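Local coordinates for protein probable mRNA-capping enzyme (Acanthamoeba polyphaga mimivirus, PDB 3BGY) that removes the terminal phosphate from the 5'-triphosphate end of mRNA through its N-terminal tunnel triphosphatase domain, the first step of cap synthesis by this multifunctional capping enzyme, at residues K43-P48 and Y209-E214; D138-T143 and E227-F232; K175-F180 and D189-K194. All blocks are in the same frame, centred on the assembly; numbering follows the deposited sequence.

Contact 1. Residues K43-P48 and Y209-E214; sequences KNINYP and YELELE
The Tyr209 ring has Tyr47 over one face: Tyr47 CA stands 3.8 Å above the ring plane, displaced toward the rim, in a CH-pi contact. At the edge of the ring, near its plane, lies Ile45 O. The Tyr47 ring turns its own edge toward the face of Tyr209, an offset edge-to-face pair with planes at 65° and centroids 5.8 Å apart. All this happens at the seam of the antiparallel beta barrel of a tunnel triphosphatase, where the chain leaves strand 36-42 for helix 47-60 and passes the start of strand 208-215. CG of Tyr47 is anti to the backbone N (chi1 -175°), which brings the ring's edge to the phenol end of its partner, Tyr47 CD1 3.3 Å from Tyr209 OH. Phe50, one turn further along the same helix, also meets the Tyr209 ring.

Farther up the strand, backbone hydrogen bonds from Leu211 to Phe42 and from Leu213 to Val40 hold the seam shut. Beside Tyr209 no direct hydrogen bond joins 43-48 to 209-214, and water takes over. One water accepts from Ile45 N at 3.0 Å and donates to Tyr209 O; another donates to Ile45 O and accepts from Tyr209 N at 2.9 Å. The polar groups of both backbones are thus linked although no N-H of one is directly bonded to a carbonyl of the other.

Below this wet rim the contact turns apolar. Ile45 is buried, and its two branches part: the CG2 methyl rests 3.8 Å from Tyr209 CB, while the longer branch runs on to Leu211, a buried side chain that also touches Phe42 and Val231. There Ile45 CG1 packs 3.9 Å from Leu211 CB, and Ile45 CD1 lies 4.1 Å from Leu211 CD2.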
loop_
_atom_site.group_PDB
_atom_site.type_symbol
_atom_site.label_atom_id
_atom_site.label_comp_id
_atom_site.label_asym_id
_atom_site.label_seq_id
_atom_site.Cartn_x
_atom_site.Cartn_y
_atom_site.Cartn_z
ATOM N N LYS A 43 -3.231 -2.326 -13.115
ATOM C CA LYS A 43 -4.688 -2.184 -13.104
ATOM C C LYS A 43 -5.415 -3.396 -13.679
ATOM O O LYS A 43 -4.799 -4.285 -14.236
ATOM C CB LYS A 43 -5.100 -0.899 -13.850
ATOM C CG LYS A 43 -4.374 0.384 -13.385
ATOM C CD LYS A 43 -4.540 0.634 -11.883
ATOM C CE LYS A 43 -3.772 1.837 -11.401
ATOM N NZ LYS A 43 -3.792 1.966 -9.918
ATOM N N ASN A 44 -6.740 -3.436 -13.462
ATOM C CA ASN A 44 -7.630 -4.507 -13.949
ATOM C C ASN A 44 -7.302 -5.889 -13.445
ATOM O O ASN A 44 -7.202 -6.838 -14.226
ATOM C CB ASN A 44 -7.694 -4.522 -15.482
ATOM C CG ASN A 44 -8.237 -3.249 -16.047
ATOM O OD1 ASN A 44 -9.025 -2.559 -15.406
ATOM N ND2 ASN A 44 -7.806 -2.918 -17.264
ATOM N N ILE A 45 -6.942 -5.967 -12.162
ATOM C CA ILE A 45 -6.643 -7.262 -11.564
ATOM C C ILE A 45 -7.944 -7.764 -10.921
ATOM O O ILE A 45 -8.549 -7.062 -10.102
ATOM C CB ILE A 45 -5.539 -7.153 -10.478
ATOM C CG1 ILE A 45 -4.246 -6.549 -11.071
ATOM C CG2 ILE A 45 -5.306 -8.540 -9.828
ATOM C CD1 ILE A 45 -3.676 -7.256 -12.273
ATOM N N ASN A 46 -8.428 -8.896 -11.418
ATOM C CA ASN A 46 -9.667 -9.480 -10.917
ATOM C C ASN A 46 -9.364 -10.821 -10.272
ATOM O O ASN A 46 -8.201 -11.194 -10.195
ATOM C CB ASN A 46 -10.693 -9.497 -12.044
ATOM C CG ASN A 46 -11.017 -8.085 -12.508
ATOM O OD1 ASN A 46 -11.465 -7.253 -11.707
ATOM N ND2 ASN A 46 -10.690 -7.775 -13.758
ATOM N N TYR A 47 -10.375 -11.528 -9.771
ATOM C CA TYR A 47 -10.121 -12.800 -9.068
ATOM C C TYR A 47 -9.292 -13.838 -9.850
ATOM O O TYR A 47 -8.337 -14.363 -9.298
ATOM C CB TYR A 47 -11.425 -13.414 -8.508
ATOM C CG TYR A 47 -11.156 -14.645 -7.681
ATOM C CD1 TYR A 47 -10.691 -14.526 -6.361
ATOM C CD2 TYR A 47 -11.275 -15.929 -8.231
ATOM C CE1 TYR A 47 -10.347 -15.661 -5.622
ATOM C CE2 TYR A 47 -10.946 -17.075 -7.493
ATOM C CZ TYR A 47 -10.470 -16.923 -6.190
ATOM O OH TYR A 47 -10.077 -18.027 -5.478
ATOM N N PRO A 48 -9.626 -14.113 -11.134
ATOM C CA PRO A 48 -8.795 -15.112 -11.834
ATOM C C PRO A 48 -7.305 -14.718 -11.959
ATOM O O PRO A 48 -6.433 -15.589 -11.833
ATOM C CB PRO A 48 -9.488 -15.274 -13.204
ATOM C CG PRO A 48 -10.382 -14.153 -13.338
ATOM C CD PRO A 48 -10.793 -13.737 -11.962
ATOM N N TYR A 209 -9.028 -6.513 -5.985
ATOM C CA TYR A 209 -7.674 -7.083 -6.012
ATOM C C TYR A 209 -6.663 -6.088 -6.522
ATOM O O TYR A 209 -6.925 -5.385 -7.484
ATOM C CB TYR A 209 -7.693 -8.396 -6.844
ATOM C CG TYR A 209 -8.750 -9.376 -6.373
ATOM C CD1 TYR A 209 -8.510 -10.223 -5.274
ATOM C CD2 TYR A 209 -10.045 -9.372 -6.938
ATOM C CE1 TYR A 209 -9.513 -11.042 -4.750
ATOM C CE2 TYR A 209 -11.078 -10.179 -6.400
ATOM C CZ TYR A 209 -10.798 -11.004 -5.318
ATOM O OH TYR A 209 -11.799 -11.792 -4.805
ATOM N N GLU A 210 -5.534 -5.986 -5.821
ATOM C CA GLU A 210 -4.490 -5.005 -6.131
ATOM C C GLU A 210 -3.144 -5.674 -6.283
ATOM O O GLU A 210 -2.787 -6.529 -5.484
ATOM C CB GLU A 210 -4.456 -3.942 -5.013
ATOM C CG GLU A 210 -5.739 -3.084 -5.032
ATOM C CD GLU A 210 -5.875 -2.055 -3.934
ATOM O OE1 GLU A 210 -4.972 -1.931 -3.082
ATOM O OE2 GLU A 210 -6.921 -1.362 -3.934
ATOM N N LEU A 211 -2.387 -5.255 -7.298
ATOM C CA LEU A 211 -1.063 -5.829 -7.583
ATOM C C LEU A 211 -0.080 -4.696 -7.768
ATOM O O LEU A 211 -0.323 -3.755 -8.544
ATOM C CB LEU A 211 -1.071 -6.654 -8.877
ATOM C CG LEU A 211 0.271 -7.175 -9.432
ATOM C CD1 LEU A 211 0.913 -8.192 -8.489
ATOM C CD2 LEU A 211 0.056 -7.819 -10.804
ATOM N N GLU A 212 1.026 -4.753 -7.032
ATOM C CA GLU A 212 2.031 -3.708 -7.189
ATOM C C GLU A 212 3.428 -4.255 -7.137
ATOM O O GLU A 212 3.658 -5.302 -6.567
ATOM C CB GLU A 212 1.995 -2.694 -6.033
ATOM C CG GLU A 212 0.731 -1.901 -5.832
ATOM C CD GLU A 212 -0.176 -2.514 -4.790
ATOM O OE1 GLU A 212 0.323 -3.136 -3.824
ATOM O OE2 GLU A 212 -1.396 -2.362 -4.936
ATOM N N LEU A 213 4.347 -3.575 -7.821
ATOM C CA LEU A 213 5.770 -3.905 -7.744
ATOM C C LEU A 213 6.352 -2.695 -7.005
ATOM O O LEU A 213 6.381 -1.585 -7.547
ATOM C CB LEU A 213 6.425 -4.051 -9.135
ATOM C CG LEU A 213 7.966 -4.187 -9.083
ATOM C CD1 LEU A 213 8.360 -5.543 -8.518
ATOM C CD2 LEU A 213 8.575 -3.978 -10.446
ATOM N N GLU A 214 6.772 -2.898 -5.750
ATOM C CA GLU A 214 7.332 -1.808 -4.944
ATOM C C GLU A 214 8.846 -1.956 -4.797
ATOM O O GLU A 214 9.343 -3.058 -4.567
ATOM C CB GLU A 214 6.694 -1.770 -3.540
ATOM C CG GLU A 214 5.183 -1.954 -3.519
ATOM C CD GLU A 214 4.470 -1.092 -2.498
ATOM O OE1 GLU A 214 5.066 -0.733 -1.456
ATOM O OE2 GLU A 214 3.285 -0.783 -2.741
HETATM O O HOH W 1 -8.628 -4.803 -9.095
HETATM O O HOH W 2 -6.581 -3.825 -10.105
HETATM O O HOH W 3 -10.527 -5.770 -8.370
#

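Contact 2. Residues D138-T143 and E227-F232; sequences DNWAIT and ELLNVF
Trp140 drives the edge of its six-membered ring into the face of Phe232, with CE3 of Trp140 poised 3.6 Å above the centre of the Phe232 ring. The planes stand at 59°, an edge-to-face aromatic pair. Phe232 is wedged further by Ile142, whose CG2 methyl comes 3.6 Å from Phe232 CZ. Ile142 holds CG1 between its backbone N and carbonyl carbon (chi1 47°), which leaves CG2 beside the N and directed at the phenyl ring. An inverse gamma turn centred on exposed Ala141 is closed by Ile142 N donating to Trp140 O at 2.8 Å; the side chains of Trp140 and Ile142 both point toward the helix.

Away from this tight spot the fit slackens. On the partly exposed side Trp140 CH2 reaches Leu229 CD2 only at 4.1 Å; on the buried side Ile142 CD1 meets Leu228 CD1 at 4.0 Å.

The contact lays the last helix of this domain construct, 221-235, against the outside of the barrel, where strand 142-152 begins. Phe42 of neighbouring strand 36-42 meets the Phe232 ring and touches Leu228 and Val231, and the helix continues over Leu211 and Leu213 of strand 208-215.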
loop_
_atom_site.group_PDB
_atom_site.type_symbol
_atom_site.label_atom_id
_atom_site.label_comp_id
_atom_site.label_asym_id
_atom_site.label_seq_id
_atom_site.Cartn_x
_atom_site.Cartn_y
_atom_site.Cartn_z
ATOM N N ASP A 138 1.179 5.192 -21.442
ATOM C CA ASP A 138 0.423 5.025 -22.686
ATOM C C ASP A 138 0.393 3.556 -23.129
ATOM O O ASP A 138 1.436 2.893 -23.230
ATOM C CB ASP A 138 1.011 5.883 -23.825
ATOM C CG ASP A 138 0.979 7.383 -23.538
ATOM O OD1 ASP A 138 0.181 7.859 -22.699
ATOM O OD2 ASP A 138 1.776 8.102 -24.181
ATOM N N ASN A 139 -0.827 3.056 -23.358
ATOM C CA ASN A 139 -1.102 1.692 -23.829
ATOM C C ASN A 139 -0.775 0.472 -22.939
ATOM O O ASN A 139 -0.839 -0.676 -23.399
ATOM C CB ASN A 139 -0.555 1.496 -25.264
ATOM C CG ASN A 139 -1.075 2.553 -26.242
ATOM O OD1 ASN A 139 -0.297 3.301 -26.843
ATOM N ND2 ASN A 139 -2.391 2.642 -26.370
ATOM N N TRP A 140 -0.361 0.719 -21.697
ATOM C CA TRP A 140 -0.076 -0.361 -20.738
ATOM C C TRP A 140 -0.882 -0.018 -19.500
ATOM O O TRP A 140 -0.875 1.122 -19.037
ATOM C CB TRP A 140 1.410 -0.465 -20.399
ATOM C CG TRP A 140 2.240 -0.871 -21.568
ATOM C CD1 TRP A 140 2.730 -0.042 -22.538
ATOM C CD2 TRP A 140 2.688 -2.182 -21.895
ATOM N NE1 TRP A 140 3.461 -0.748 -23.442
ATOM C CE2 TRP A 140 3.462 -2.069 -23.082
ATOM C CE3 TRP A 140 2.531 -3.449 -21.300
ATOM C CZ2 TRP A 140 4.080 -3.178 -23.696
ATOM C CZ3 TRP A 140 3.149 -4.570 -21.909
ATOM C CH2 TRP A 140 3.919 -4.417 -23.099
ATOM N N ALA A 141 -1.560 -1.013 -18.950
ATOM C CA ALA A 141 -2.432 -0.806 -17.796
ATOM C C ALA A 141 -1.706 -0.723 -16.440
ATOM O O ALA A 141 -1.901 -1.567 -15.547
ATOM C CB ALA A 141 -3.516 -1.894 -17.780
ATOM N N ILE A 142 -0.849 0.291 -16.315
ATOM C CA ILE A 142 -0.097 0.550 -15.078
ATOM C C ILE A 142 0.070 2.004 -14.801
ATOM O O ILE A 142 -0.059 2.845 -15.709
ATOM C CB ILE A 142 1.376 -0.001 -15.106
ATOM C CG1 ILE A 142 2.103 0.357 -16.405
ATOM C CG2 ILE A 142 1.395 -1.447 -14.831
ATOM C CD1 ILE A 142 3.594 0.103 -16.387
ATOM N N THR A 143 0.277 2.316 -13.523
ATOM C CA THR A 143 0.583 3.672 -13.117
ATOM C C THR A 143 1.879 3.601 -12.333
ATOM O O THR A 143 2.176 2.570 -11.744
ATOM C CB THR A 143 -0.507 4.384 -12.293
ATOM O OG1 THR A 143 -0.785 3.675 -11.083
ATOM C CG2 THR A 143 -1.779 4.541 -13.101
ATOM N N GLU A 227 11.533 -6.126 -15.308
ATOM C CA GLU A 227 10.714 -6.713 -14.235
ATOM C C GLU A 227 9.221 -6.523 -14.517
ATOM O O GLU A 227 8.427 -7.444 -14.312
ATOM C CB GLU A 227 11.091 -6.135 -12.865
ATOM C CG GLU A 227 12.399 -6.707 -12.358
ATOM C CD GLU A 227 12.786 -6.263 -10.957
ATOM O OE1 GLU A 227 11.955 -5.649 -10.254
ATOM O OE2 GLU A 227 13.949 -6.530 -10.568
ATOM N N LEU A 228 8.848 -5.382 -15.097
ATOM C CA LEU A 228 7.436 -5.141 -15.400
ATOM C C LEU A 228 6.977 -6.047 -16.544
ATOM O O LEU A 228 5.844 -6.509 -16.538
ATOM C CB LEU A 228 7.173 -3.677 -15.741
ATOM C CG LEU A 228 7.451 -2.670 -14.628
ATOM C CD1 LEU A 228 7.132 -1.284 -15.096
ATOM C CD2 LEU A 228 6.663 -3.022 -13.396
ATOM N N LEU A 229 7.873 -6.296 -17.510
ATOM C CA LEU A 229 7.560 -7.195 -18.629
ATOM C C LEU A 229 7.308 -8.617 -18.119
ATOM O O LEU A 229 6.389 -9.279 -18.591
ATOM C CB LEU A 229 8.679 -7.195 -19.673
ATOM C CG LEU A 229 8.624 -6.028 -20.660
ATOM C CD1 LEU A 229 9.853 -6.049 -21.551
ATOM C CD2 LEU A 229 7.328 -6.089 -21.487
ATOM N N ASN A 230 8.086 -9.056 -17.124
ATOM C CA ASN A 230 7.916 -10.392 -16.535
ATOM C C ASN A 230 6.529 -10.536 -15.895
ATOM O O ASN A 230 5.851 -11.551 -16.098
ATOM C CB ASN A 230 8.996 -10.675 -15.484
ATOM C CG ASN A 230 10.361 -10.986 -16.088
ATOM O OD1 ASN A 230 10.495 -11.249 -17.286
ATOM N ND2 ASN A 230 11.386 -10.965 -15.243
ATOM N N VAL A 231 6.084 -9.490 -15.187
ATOM C CA VAL A 231 4.752 -9.501 -14.547
ATOM C C VAL A 231 3.640 -9.493 -15.615
ATOM O O VAL A 231 2.659 -10.253 -15.508
ATOM C CB VAL A 231 4.563 -8.302 -13.582
ATOM C CG1 VAL A 231 3.199 -8.358 -12.915
ATOM C CG2 VAL A 231 5.671 -8.289 -12.543
ATOM N N PHE A 232 3.810 -8.670 -16.660
ATOM C CA PHE A 232 2.840 -8.640 -17.765
ATOM C C PHE A 232 2.727 -9.981 -18.482
ATOM O O PHE A 232 1.649 -10.345 -18.923
ATOM C CB PHE A 232 3.157 -7.537 -18.784
ATOM C CG PHE A 232 2.620 -6.190 -18.389
ATOM C CD1 PHE A 232 1.220 -5.983 -18.265
ATOM C CD2 PHE A 232 3.492 -5.131 -18.115
ATOM C CE1 PHE A 232 0.706 -4.726 -17.876
ATOM C CE2 PHE A 232 2.993 -3.866 -17.725
ATOM C CZ PHE A 232 1.597 -3.668 -17.605
#

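Contact 3. Residues K175-F180 and D189-K194; sequences KTRYSF and DITDVK
Lys175 lies beside Val193 in the beta hairpin of strands 169-183 and 186-196, part of the antiparallel barrel of the tunnel triphosphatase. Lys175 and Val193 form a non-hydrogen-bonded pair and point the same way, but the lysine also leans across Thr191, with its CB 3.7 Å from Thr191 CG2. Next comes Thr176, hydrogen-bonded both ways to Asp192: Thr176 N meets Asp192 O at 2.9 Å, in the carbonyl plane, and Asp192 N returns to Thr176 O. The side chains of this pair look outward, Thr176 OG1 engaged by Asn70 and Asp192 OD1 by Ser207.

Arg177 runs alongside Thr191 on the opposite face, the inner one, shared with Lys175, Ser179, Asp189 and Val193; its CG comes 3.5 Å from Thr191 OG1. It is modelled in two conformers. Basic and acidic groups on this face are consistent with the charged interior of a tunnel triphosphatase.

Tyr178 repeats the two-way bonding with Ile190. Its N donates to Ile190 O at 2.9 Å, and Ile190 N donates nearly straight to Tyr178 O, with an angle of 170° at the hydrogen. The edge of the Tyr178 ring faces Ile190 O in plane, and Tyr178 CB lies 3.7 Å from Ile190 CG2.

Ser179 places OG next to its backbone N (chi1 -62°), from where it donates to Asp189 OD1 at 2.9 Å, approaching from above the carboxylate plane. Asp189 OD2 forms a salt bridge with Arg187, so the buried carboxylate has partners at both oxygens.

Phe180 returns to the outer face, under helix 47-60, where Tyr57 meets its ring. The in-plane edge of that ring touches a single methyl, with Phe180 CE2 3.9 Å from Ile190 CG2.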
loop_
_atom_site.group_PDB
_atom_site.type_symbol
_atom_site.label_atom_id
_atom_site.label_comp_id
_atom_site.label_asym_id
_atom_site.label_seq_id
_atom_site.Cartn_x
_atom_site.Cartn_y
_atom_site.Cartn_z
ATOM N N LYS A 175 -7.414 -6.260 4.618
ATOM C CA LYS A 175 -6.556 -6.820 3.575
ATOM C C LYS A 175 -5.907 -8.149 3.854
ATOM O O LYS A 175 -5.535 -8.406 5.003
ATOM C CB LYS A 175 -5.419 -5.822 3.356
ATOM C CG LYS A 175 -5.857 -4.475 2.744
ATOM C CD LYS A 175 -4.661 -3.565 2.520
ATOM C CE LYS A 175 -5.073 -2.259 1.883
ATOM N NZ LYS A 175 -3.891 -1.406 1.573
ATOM N N THR A 176 -5.793 -8.983 2.809
ATOM C CA THR A 176 -5.047 -10.244 2.882
ATOM C C THR A 176 -3.985 -9.984 1.820
ATOM O O THR A 176 -4.278 -9.971 0.611
ATOM C CB THR A 176 -5.892 -11.503 2.576
ATOM O OG1 THR A 176 -6.903 -11.622 3.585
ATOM C CG2 THR A 176 -5.000 -12.776 2.623
ATOM N N ARG A 177 -2.757 -9.871 2.286
ATOM C CA ARG A 177 -1.651 -9.561 1.402
ATOM C C ARG A 177 -0.648 -10.689 1.341
ATOM O O ARG A 177 -0.493 -11.460 2.288
ATOM C CB ARG A 177 -0.979 -8.274 1.908
ATOM C CG ARG A 177 0.175 -7.698 1.056
ATOM C CD ARG A 177 0.754 -6.442 1.695
ATOM N NE ARG A 177 1.295 -6.688 3.034
ATOM C CZ ARG A 177 1.765 -5.745 3.856
ATOM N NH1 ARG A 177 1.769 -4.468 3.498
ATOM N NH2 ARG A 177 2.254 -6.081 5.040
ATOM N N TYR A 178 -0.094 -10.867 0.151
ATOM C CA TYR A 178 0.983 -11.820 -0.068
ATOM C C TYR A 178 2.095 -10.943 -0.639
ATOM O O TYR A 178 1.863 -10.201 -1.602
ATOM C CB TYR A 178 0.605 -12.901 -1.076
ATOM C CG TYR A 178 -0.553 -13.755 -0.662
ATOM C CD1 TYR A 178 -1.870 -13.327 -0.903
ATOM C CD2 TYR A 178 -0.351 -14.974 0.007
ATOM C CE1 TYR A 178 -2.989 -14.096 -0.476
ATOM C CE2 TYR A 178 -1.458 -15.758 0.447
ATOM C CZ TYR A 178 -2.771 -15.309 0.201
ATOM O OH TYR A 178 -3.854 -16.039 0.648
ATOM N N SER A 179 3.274 -10.983 -0.014
ATOM C CA SER A 179 4.427 -10.191 -0.456
ATOM C C SER A 179 5.558 -11.110 -0.839
ATOM O O SER A 179 5.935 -12.014 -0.084
ATOM C CB SER A 179 4.891 -9.224 0.641
ATOM O OG SER A 179 3.870 -8.283 0.954
ATOM N N PHE A 180 6.080 -10.911 -2.045
ATOM C CA PHE A 180 7.155 -11.761 -2.526
ATOM C C PHE A 180 8.394 -10.931 -2.772
ATOM O O PHE A 180 8.404 -10.074 -3.644
ATOM C CB PHE A 180 6.709 -12.456 -3.818
ATOM C CG PHE A 180 5.438 -13.230 -3.658
ATOM C CD1 PHE A 180 5.462 -14.542 -3.171
ATOM C CD2 PHE A 180 4.194 -12.641 -3.973
ATOM C CE1 PHE A 180 4.281 -15.279 -2.989
ATOM C CE2 PHE A 180 2.991 -13.374 -3.801
ATOM C CZ PHE A 180 3.032 -14.708 -3.305
ATOM N N ASP A 189 3.676 -7.203 -4.319
ATOM C CA ASP A 189 2.601 -7.269 -3.313
ATOM C C ASP A 189 1.304 -7.536 -4.050
ATOM O O ASP A 189 0.992 -6.837 -5.007
ATOM C CB ASP A 189 2.412 -5.948 -2.574
ATOM C CG ASP A 189 3.561 -5.610 -1.647
ATOM O OD1 ASP A 189 4.346 -6.518 -1.283
ATOM O OD2 ASP A 189 3.640 -4.423 -1.269
ATOM N N ILE A 190 0.573 -8.561 -3.637
ATOM C CA ILE A 190 -0.721 -8.869 -4.258
ATOM C C ILE A 190 -1.687 -8.932 -3.097
ATOM O O ILE A 190 -1.493 -9.714 -2.155
ATOM C CB ILE A 190 -0.685 -10.164 -5.145
ATOM C CG1 ILE A 190 -2.042 -10.447 -5.785
ATOM C CG2 ILE A 190 -0.295 -11.369 -4.367
ATOM C CD1 ILE A 190 -2.389 -9.656 -6.973
ATOM N N THR A 191 -2.792 -8.207 -3.227
ATOM C CA THR A 191 -3.704 -8.072 -2.092
ATOM C C THR A 191 -5.178 -8.224 -2.413
ATOM O O THR A 191 -5.647 -7.744 -3.439
ATOM C CB THR A 191 -3.507 -6.657 -1.467
ATOM O OG1 THR A 191 -2.117 -6.392 -1.245
ATOM C CG2 THR A 191 -4.192 -6.540 -0.113
ATOM N N ASP A 192 -5.882 -8.943 -1.532
ATOM C CA ASP A 192 -7.339 -9.121 -1.611
ATOM C C ASP A 192 -7.792 -8.015 -0.633
ATOM O O ASP A 192 -7.481 -8.072 0.570
ATOM C CB ASP A 192 -7.687 -10.527 -1.100
ATOM C CG ASP A 192 -9.184 -10.731 -0.839
ATOM O OD1 ASP A 192 -9.906 -9.770 -0.503
ATOM O OD2 ASP A 192 -9.634 -11.888 -0.923
ATOM N N VAL A 193 -8.490 -6.995 -1.136
ATOM C CA VAL A 193 -8.869 -5.858 -0.284
ATOM C C VAL A 193 -10.380 -5.686 -0.164
ATOM O O VAL A 193 -11.090 -5.653 -1.176
ATOM C CB VAL A 193 -8.316 -4.497 -0.880
ATOM C CG1 VAL A 193 -8.636 -3.292 0.031
ATOM C CG2 VAL A 193 -6.849 -4.548 -1.190
ATOM N N LYS A 194 -10.863 -5.518 1.073
ATOM C CA LYS A 194 -12.293 -5.247 1.328
ATOM C C LYS A 194 -12.318 -3.808 1.830
ATOM O O LYS A 194 -11.734 -3.503 2.864
ATOM C CB LYS A 194 -12.882 -6.245 2.337
ATOM C CG LYS A 194 -13.139 -7.626 1.672
ATOM C CD LYS A 194 -13.580 -8.667 2.683
ATOM C CE LYS A 194 -13.666 -10.065 2.066
ATOM N NZ LYS A 194 -14.448 -10.083 0.775
#

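Overall arrangement
All three contacts belong to one barrel and are partly buried. Contact 3, nearest the chain centre with no touching residue exposed, pairs two wall strands by regular backbone bonds, with mostly polar and charged side chains on the inner face and rings under helix 47-60 beside Thr176 and Asp192 on the outer. Contacts 1 and 2 reach the surface. Contact 1 adds strand 208-215, whose Glu210 O and Glu212 N probably bond to Thr191 N and Asp189 O, and links its backbones through water. Contact 2, wholly apolar between its segments, seats helix 221-235 outside the wall and touches contact 1 through a probable hydrogen bond from Lys43 N to Ala141 O and packing of Leu213 on Leu228.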